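Rhamnosidase B (Bacillus sp., PDB 2OKX) probably hydrolyses terminal alpha-L-rhamnose residues from glycosides, as a family 78 glycoside hydrolase acting with inversion of the anomeric configuration. Local coordinates at residues L545-T557 and C861-G873. Numbering follows the deposited sequence.
Sequences LLNATWEISRHTT and CHAWSAAPGYFLG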
ATOM      1  N   LEU A 545      -6.121 -22.308 -17.929  1.00 14.25           N
ATOM      2  CA  LEU A 545      -5.599 -20.943 -17.886  1.00 14.93           C
ATOM      3  C   LEU A 545      -6.542 -20.064 -17.063  1.00 15.92           C
ATOM      4  O   LEU A 545      -6.105 -19.290 -16.201  1.00 14.68           O
ATOM      5  CB  LEU A 545      -5.443 -20.381 -19.305  1.00 15.01           C
ATOM      6  CG  LEU A 545      -5.091 -18.894 -19.456  1.00 17.80           C
ATOM      7  CD1 LEU A 545      -3.893 -18.544 -18.584  1.00 20.45           C
ATOM      8  CD2 LEU A 545      -4.790 -18.582 -20.920  1.00 18.01           C
ATOM      9  N   LEU A 546      -7.840 -20.187 -17.317  1.00 14.11           N
ATOM     10  CA  LEU A 546      -8.806 -19.403 -16.562  1.00 14.59           C
ATOM     11  C   LEU A 546      -8.734 -19.766 -15.079  1.00 13.43           C
ATOM     12  O   LEU A 546      -8.846 -18.891 -14.227  1.00 15.26           O
ATOM     13  CB  LEU A 546     -10.222 -19.632 -17.102  1.00 14.94           C
ATOM     14  CG  LEU A 546     -10.464 -19.032 -18.495  1.00 15.04           C
ATOM     15  CD1 LEU A 546     -11.901 -19.344 -18.958  1.00 15.42           C
ATOM     16  CD2 LEU A 546     -10.241 -17.524 -18.446  1.00 14.23           C
ATOM     17  N   ASN A 547      -8.541 -21.049 -14.774  1.00 12.65           N
ATOM     18  CA  ASN A 547      -8.438 -21.482 -13.378  1.00 14.10           C
ATOM     19  C   ASN A 547      -7.270 -20.784 -12.692  1.00 15.84           C
ATOM     20  O   ASN A 547      -7.373 -20.366 -11.536  1.00 14.81           O
ATOM     21  CB  ASN A 547      -8.221 -22.990 -13.277  1.00 12.91           C
ATOM     22  CG  ASN A 547      -9.426 -23.777 -13.720  1.00 15.00           C
ATOM     23  OD1 ASN A 547     -10.525 -23.230 -13.836  1.00 13.44           O
ATOM     24  ND2 ASN A 547      -9.234 -25.070 -13.964  1.00 12.73           N
ATOM     25  N   ALA A 548      -6.160 -20.664 -13.412  1.00 13.40           N
ATOM     26  CA  ALA A 548      -4.978 -20.015 -12.862  1.00 15.24           C
ATOM     27  C   ALA A 548      -5.211 -18.519 -12.676  1.00 15.26           C
ATOM     28  O   ALA A 548      -4.719 -17.933 -11.717  1.00 17.49           O
ATOM     29  CB  ALA A 548      -3.775 -20.256 -13.775  1.00 15.50           C
ATOM     30  N   THR A 549      -5.959 -17.893 -13.585  1.00 14.73           N
ATOM     31  CA  THR A 549      -6.215 -16.464 -13.464  1.00 14.52           C
ATOM     32  C   THR A 549      -7.092 -16.218 -12.245  1.00 14.72           C
ATOM     33  O   THR A 549      -6.943 -15.202 -11.567  1.00 13.70           O
ATOM     34  CB  THR A 549      -6.904 -15.860 -14.728  1.00 16.45           C
ATOM     35  OG1 THR A 549      -8.249 -16.343 -14.834  1.00 20.78           O
ATOM     36  CG2 THR A 549      -6.132 -16.233 -15.994  1.00 14.59           C
ATOM     37  N   TRP A 550      -7.994 -17.155 -11.961  1.00 11.67           N
ATOM     38  CA  TRP A 550      -8.876 -17.033 -10.800  1.00 13.22           C
ATOM     39  C   TRP A 550      -8.032 -17.176  -9.531  1.00 13.85           C
ATOM     40  O   TRP A 550      -8.209 -16.444  -8.556  1.00 14.52           O
ATOM     41  CB  TRP A 550      -9.953 -18.130 -10.817  1.00 12.21           C
ATOM     42  CG  TRP A 550     -11.058 -17.889  -9.815  1.00 12.36           C
ATOM     43  CD1 TRP A 550     -12.212 -17.169 -10.013  1.00 12.95           C
ATOM     44  CD2 TRP A 550     -11.086 -18.317  -8.448  1.00 14.38           C
ATOM     45  NE1 TRP A 550     -12.953 -17.128  -8.852  1.00 14.44           N
ATOM     46  CE2 TRP A 550     -12.285 -17.824  -7.877  1.00 13.71           C
ATOM     47  CE3 TRP A 550     -10.212 -19.066  -7.646  1.00 15.65           C
ATOM     48  CZ2 TRP A 550     -12.629 -18.060  -6.543  1.00 14.52           C
ATOM     49  CZ3 TRP A 550     -10.556 -19.299  -6.318  1.00 17.56           C
ATOM     50  CH2 TRP A 550     -11.753 -18.798  -5.782  1.00 15.25           C
ATOM     51  N   GLU A 551      -7.115 -18.136  -9.558  1.00 13.76           N
ATOM     52  CA  GLU A 551      -6.231 -18.408  -8.434  1.00 17.04           C
ATOM     53  C   GLU A 551      -5.402 -17.172  -8.056  1.00 14.96           C
ATOM     54  O   GLU A 551      -5.345 -16.796  -6.891  1.00 15.50           O
ATOM     55  CB  GLU A 551      -5.312 -19.582  -8.795  1.00 19.53           C
ATOM     56  CG  GLU A 551      -4.524 -20.168  -7.643  1.00 30.87           C
ATOM     57  CD  GLU A 551      -5.410 -20.794  -6.580  1.00 35.49           C
ATOM     58  OE1 GLU A 551      -6.403 -21.466  -6.938  1.00 36.96           O
ATOM     59  OE2 GLU A 551      -5.103 -20.622  -5.385  1.00 40.48           O
ATOM     60  N   ILE A 552      -4.763 -16.524  -9.027  1.00 14.83           N
ATOM     61  CA  ILE A 552      -3.970 -15.351  -8.675  1.00 16.17           C
ATOM     62  C   ILE A 552      -4.855 -14.169  -8.290  1.00 15.21           C
ATOM     63  O   ILE A 552      -4.449 -13.320  -7.496  1.00 16.29           O
ATOM     64  CB  ILE A 552      -2.981 -14.933  -9.803  1.00 15.62           C
ATOM     65  CG1 ILE A 552      -3.728 -14.486 -11.056  1.00 15.88           C
ATOM     66  CG2 ILE A 552      -2.050 -16.094 -10.117  1.00 16.42           C
ATOM     67  CD1 ILE A 552      -2.798 -13.897 -12.122  1.00 18.43           C
ATOM     68  N   SER A 553      -6.068 -14.117  -8.834  1.00 13.31           N
ATOM     69  CA  SER A 553      -6.987 -13.036  -8.491  1.00 13.82           C
ATOM     70  C   SER A 553      -7.399 -13.171  -7.026  1.00 13.33           C
ATOM     71  O   SER A 553      -7.512 -12.182  -6.303  1.00 16.26           O
ATOM     72  CB  SER A 553      -8.237 -13.078  -9.384  1.00 15.56           C
ATOM     73  OG  SER A 553      -7.925 -12.754 -10.733  1.00 15.78           O
ATOM     74  N   ARG A 554      -7.630 -14.406  -6.593  1.00 13.52           N
ATOM     75  CA  ARG A 554      -8.022 -14.669  -5.212  1.00 14.05           C
ATOM     76  C   ARG A 554      -6.856 -14.318  -4.278  1.00 14.78           C
ATOM     77  O   ARG A 554      -7.046 -13.685  -3.238  1.00 14.49           O
ATOM     78  CB  ARG A 554      -8.389 -16.151  -5.056  1.00 14.89           C
ATOM     79  CG  ARG A 554      -9.149 -16.521  -3.783  1.00 20.57           C
ATOM     80  CD  ARG A 554      -8.319 -17.370  -2.823  1.00 21.78           C
ATOM     81  NE  ARG A 554      -7.735 -18.572  -3.431  1.00 21.63           N
ATOM     82  CZ  ARG A 554      -8.314 -19.768  -3.511  1.00 20.29           C
ATOM     83  NH1 ARG A 554      -7.662 -20.772  -4.087  1.00 21.21           N
ATOM     84  NH2 ARG A 554      -9.528 -19.981  -3.020  1.00 21.18           N
ATOM     85  N   HIS A 555      -5.650 -14.734  -4.647  1.00 14.19           N
ATOM     86  CA  HIS A 555      -4.488 -14.454  -3.808  1.00 15.49           C
ATOM     87  C   HIS A 555      -4.220 -12.951  -3.700  1.00 16.02           C
ATOM     88  O   HIS A 555      -3.896 -12.447  -2.626  1.00 15.99           O
ATOM     89  CB  HIS A 555      -3.248 -15.167  -4.350  1.00 14.72           C
ATOM     90  CG  HIS A 555      -2.090 -15.143  -3.404  1.00 20.09           C
ATOM     91  ND1 HIS A 555      -2.184 -15.605  -2.108  1.00 20.63           N
ATOM     92  CD2 HIS A 555      -0.822 -14.693  -3.552  1.00 20.22           C
ATOM     93  CE1 HIS A 555      -1.023 -15.439  -1.499  1.00 20.84           C
ATOM     94  NE2 HIS A 555      -0.180 -14.888  -2.354  1.00 17.84           N
ATOM     95  N   THR A 556      -4.361 -12.238  -4.811  1.00 16.58           N
ATOM     96  CA  THR A 556      -4.134 -10.795  -4.820  1.00 16.41           C
ATOM     97  C   THR A 556      -5.095 -10.104  -3.848  1.00 17.93           C
ATOM     98  O   THR A 556      -4.709  -9.216  -3.089  1.00 15.29           O
ATOM     99  CB  THR A 556      -4.371 -10.200  -6.220  1.00 16.68           C
ATOM    100  OG1 THR A 556      -3.543 -10.875  -7.173  1.00 15.44           O
ATOM    101  CG2 THR A 556      -4.042  -8.704  -6.229  1.00 17.27           C
ATOM    102  N   THR A 557      -6.354 -10.522  -3.890  1.00 15.50           N
ATOM    103  CA  THR A 557      -7.384  -9.945  -3.033  1.00 15.95           C
ATOM    104  C   THR A 557      -7.065 -10.190  -1.566  1.00 15.22           C
ATOM    105  O   THR A 557      -7.191  -9.291  -0.741  1.00 16.94           O
ATOM    106  CB  THR A 557      -8.758 -10.539  -3.388  1.00 16.05           C
ATOM    107  OG1 THR A 557      -9.013 -10.307  -4.778  1.00 15.64           O
ATOM    108  CG2 THR A 557      -9.868  -9.883  -2.554  1.00 14.03           C
ATOM    109  N   CYS A 861       1.138  -6.665  -7.417  1.00 18.18           N
ATOM    110  CA  CYS A 861       0.001  -7.168  -6.652  1.00 19.10           C
ATOM    111  C   CYS A 861      -0.964  -6.035  -6.298  1.00 19.33           C
ATOM    112  O   CYS A 861      -0.802  -5.377  -5.275  1.00 19.35           O
ATOM    113  CB  CYS A 861       0.511  -7.847  -5.369  1.00 17.41           C
ATOM    114  SG  CYS A 861      -0.764  -8.623  -4.326  1.00 19.36           S
ATOM    115  N   HIS A 862      -1.955  -5.813  -7.159  1.00 18.41           N
ATOM    116  CA  HIS A 862      -2.965  -4.767  -6.966  1.00 19.07           C
ATOM    117  C   HIS A 862      -4.331  -5.427  -7.110  1.00 19.12           C
ATOM    118  O   HIS A 862      -4.722  -5.807  -8.212  1.00 17.60           O
ATOM    119  CB  HIS A 862      -2.822  -3.671  -8.034  1.00 18.25           C
ATOM    120  CG  HIS A 862      -2.191  -2.409  -7.533  1.00 19.81           C
ATOM    121  ND1 HIS A 862      -2.847  -1.195  -7.535  1.00 23.60           N
ATOM    122  CD2 HIS A 862      -0.960  -2.168  -7.026  1.00 17.63           C
ATOM    123  CE1 HIS A 862      -2.047  -0.262  -7.052  1.00 16.66           C
ATOM    124  NE2 HIS A 862      -0.895  -0.827  -6.736  1.00 23.39           N
ATOM    125  N   ALA A 863      -5.054  -5.561  -6.002  1.00 20.28           N
ATOM    126  CA  ALA A 863      -6.358  -6.211  -6.043  1.00 20.76           C
ATOM    127  C   ALA A 863      -7.375  -5.484  -6.913  1.00 20.12           C
ATOM    128  O   ALA A 863      -8.417  -6.045  -7.239  1.00 18.44           O
ATOM    129  CB  ALA A 863      -6.912  -6.395  -4.623  1.00 21.20           C
ATOM    130  N   TRP A 864      -7.093  -4.242  -7.297  1.00 20.37           N
ATOM    131  CA  TRP A 864      -8.045  -3.543  -8.147  1.00 19.95           C
ATOM    132  C   TRP A 864      -8.008  -4.183  -9.540  1.00 19.61           C
ATOM    133  O   TRP A 864      -8.853  -3.906 -10.395  1.00 20.69           O
ATOM    134  CB  TRP A 864      -7.739  -2.029  -8.183  1.00 20.46           C
ATOM    135  CG  TRP A 864      -6.627  -1.550  -9.089  1.00 22.33           C
ATOM    136  CD1 TRP A 864      -5.672  -2.303  -9.717  1.00 21.75           C
ATOM    137  CD2 TRP A 864      -6.366  -0.188  -9.459  1.00 24.19           C
ATOM    138  NE1 TRP A 864      -4.836  -1.493 -10.459  1.00 22.80           N
ATOM    139  CE2 TRP A 864      -5.242  -0.191 -10.317  1.00 25.03           C
ATOM    140  CE3 TRP A 864      -6.977   1.036  -9.148  1.00 23.22           C
ATOM    141  CZ2 TRP A 864      -4.714   0.985 -10.869  1.00 25.75           C
ATOM    142  CZ3 TRP A 864      -6.455   2.207  -9.698  1.00 27.16           C
ATOM    143  CH2 TRP A 864      -5.332   2.170 -10.550  1.00 24.88           C
ATOM    144  N   SER A 865      -7.043  -5.086  -9.726  1.00 16.78           N
ATOM    145  CA  SER A 865      -6.842  -5.808 -10.984  1.00 16.53           C
ATOM    146  C   SER A 865      -7.341  -7.259 -10.926  1.00 16.33           C
ATOM    147  O   SER A 865      -7.126  -8.019 -11.871  1.00 17.44           O
ATOM    148  CB  SER A 865      -5.350  -5.849 -11.335  1.00 16.58           C
ATOM    149  OG  SER A 865      -4.815  -4.557 -11.570  1.00 19.09           O
ATOM    150  N   ALA A 866      -8.003  -7.646  -9.836  1.00 14.70           N
ATOM    151  CA  ALA A 866      -8.466  -9.031  -9.683  1.00 14.83           C
ATOM    152  C   ALA A 866      -9.816  -9.376 -10.321  1.00 13.89           C
ATOM    153  O   ALA A 866     -10.501 -10.301  -9.875  1.00 13.05           O
ATOM    154  CB  ALA A 866      -8.490  -9.403  -8.193  1.00 13.01           C
ATOM    155  N   ALA A 867     -10.178  -8.656 -11.376  1.00 15.05           N
ATOM    156  CA  ALA A 867     -11.446  -8.872 -12.078  1.00 16.98           C
ATOM    157  C   ALA A 867     -11.918 -10.322 -12.266  1.00 16.35           C
ATOM    158  O   ALA A 867     -13.080 -10.633 -11.997  1.00 17.67           O
ATOM    159  CB  ALA A 867     -11.407  -8.170 -13.437  1.00 15.76           C
ATOM    160  N   PRO A 868     -11.036 -11.226 -12.735  1.00 15.67           N
ATOM    161  CA  PRO A 868     -11.471 -12.617 -12.929  1.00 15.29           C
ATOM    162  C   PRO A 868     -12.130 -13.245 -11.702  1.00 16.24           C
ATOM    163  O   PRO A 868     -13.019 -14.089 -11.835  1.00 13.93           O
ATOM    164  CB  PRO A 868     -10.179 -13.333 -13.330  1.00 15.67           C
ATOM    165  CG  PRO A 868      -9.406 -12.240 -14.037  1.00 13.82           C
ATOM    166  CD  PRO A 868      -9.622 -11.062 -13.123  1.00 14.97           C
ATOM    167  N   GLY A 869     -11.692 -12.833 -10.515  1.00 15.11           N
ATOM    168  CA  GLY A 869     -12.255 -13.372  -9.286  1.00 15.13           C
ATOM    169  C   GLY A 869     -13.735 -13.064  -9.139  1.00 16.55           C
ATOM    170  O   GLY A 869     -14.452 -13.732  -8.390  1.00 16.79           O
ATOM    171  N   TYR A 870     -14.196 -12.048  -9.858  1.00 16.03           N
ATOM    172  CA  TYR A 870     -15.599 -11.655  -9.821  1.00 16.92           C
ATOM    173  C   TYR A 870     -16.351 -12.140 -11.059  1.00 17.13           C
ATOM    174  O   TYR A 870     -17.400 -12.766 -10.940  1.00 16.78           O
ATOM    175  CB  TYR A 870     -15.716 -10.134  -9.728  1.00 16.61           C
ATOM    176  CG  TYR A 870     -17.124  -9.596  -9.934  1.00 17.95           C
ATOM    177  CD1 TYR A 870     -18.094  -9.706  -8.933  1.00 19.31           C
ATOM    178  CD2 TYR A 870     -17.474  -8.966 -11.124  1.00 18.75           C
ATOM    179  CE1 TYR A 870     -19.389  -9.194  -9.116  1.00 21.00           C
ATOM    180  CE2 TYR A 870     -18.758  -8.452 -11.321  1.00 22.84           C
ATOM    181  CZ  TYR A 870     -19.708  -8.568 -10.314  1.00 22.64           C
ATOM    182  OH  TYR A 870     -20.964  -8.040 -10.513  1.00 24.95           O
ATOM    183  N   PHE A 871     -15.809 -11.864 -12.245  1.00 14.70           N
ATOM    184  CA  PHE A 871     -16.497 -12.238 -13.476  1.00 15.13           C
ATOM    185  C   PHE A 871     -16.649 -13.715 -13.798  1.00 14.98           C
ATOM    186  O   PHE A 871     -17.645 -14.104 -14.408  1.00 14.66           O
ATOM    187  CB  PHE A 871     -15.877 -11.511 -14.679  1.00 13.95           C
ATOM    188  CG  PHE A 871     -16.069 -10.024 -14.637  1.00 16.65           C
ATOM    189  CD1 PHE A 871     -15.094  -9.198 -14.089  1.00 15.09           C
ATOM    190  CD2 PHE A 871     -17.267  -9.457 -15.062  1.00 14.57           C
ATOM    191  CE1 PHE A 871     -15.308  -7.830 -13.958  1.00 15.37           C
ATOM    192  CE2 PHE A 871     -17.495  -8.092 -14.935  1.00 17.18           C
ATOM    193  CZ  PHE A 871     -16.515  -7.274 -14.380  1.00 17.74           C
ATOM    194  N   LEU A 872     -15.687 -14.544 -13.404  1.00 13.86           N
ATOM    195  CA  LEU A 872     -15.800 -15.967 -13.699  1.00 14.47           C
ATOM    196  C   LEU A 872     -16.987 -16.565 -12.946  1.00 16.70           C
ATOM    197  O   LEU A 872     -17.753 -17.348 -13.507  1.00 15.11           O
ATOM    198  CB  LEU A 872     -14.498 -16.704 -13.349  1.00 13.78           C
ATOM    199  CG  LEU A 872     -13.305 -16.294 -14.227  1.00 15.98           C
ATOM    200  CD1 LEU A 872     -12.037 -17.040 -13.797  1.00 11.29           C
ATOM    201  CD2 LEU A 872     -13.630 -16.591 -15.690  1.00 15.36           C
ATOM    202  N   GLY A 873     -17.150 -16.185 -11.685  1.00 16.09           N
ATOM    203  CA  GLY A 873     -18.272 -16.704 -10.918  1.00 15.65           C
ATOM    204  C   GLY A 873     -19.602 -16.053 -11.288  1.00 15.93           C
ATOM    205  O   GLY A 873     -20.645 -16.709 -11.269  1.00 16.07           O
TER
HETATM  206  O   HOH W   1     -15.756 -16.034  -8.761  1.00 14.97           O
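Trp550 and Ser553 meet Pro868, Gly869 and Leu872 where the first and last helices of the alpha-helical barrel domain, the (alpha/alpha)6 fold of family 78, close on each other. The axes of the two short segments come within 8.7 Å, with their N-to-C directions 131° apart, and no direct hydrogen bond crosses between them. Trp550 shows how the gap is bridged. Its CB lies 3.8 Å from Leu872 CD1, which also stands at the edge of the indole, near its plane, beside Trp550 CD1. With CG anti to the backbone N (chi1 -168°), the indole swings toward the start of helix 868-876, and its CD1 approaches Pro868 O at 3.7 Å. NE1 then donates to a water in the ring plane, which in turn donates a hydrogen bond to Gly869 O at 2.7 Å. The far rim atom CZ3 lies over one face of the Arg554 guanidinium, itself held by a salt bridge to Glu551.

Ser553 OG donates a hydrogen bond back to Thr549 O, with the donor tilted 29° from the carbonyl plane, and so presents its oxygen to the Pro868 ring, 3.4 Å from CD. With no side chain at Gly869, the backbone probably can come this near: its N is 3.6 Å from Ser553 CB. Thr557 OG1 likewise bonds back to Ser553 O, while the CB of Ala866 sits against both oxygens. At the other end Thr556 splits its branches: OG1 bonds Ile552 O and Cys839 N, whereas CG2, anti to the backbone N, reaches the extended loop before the 3-10 segment, ending 3.3 Å from Ala863 N.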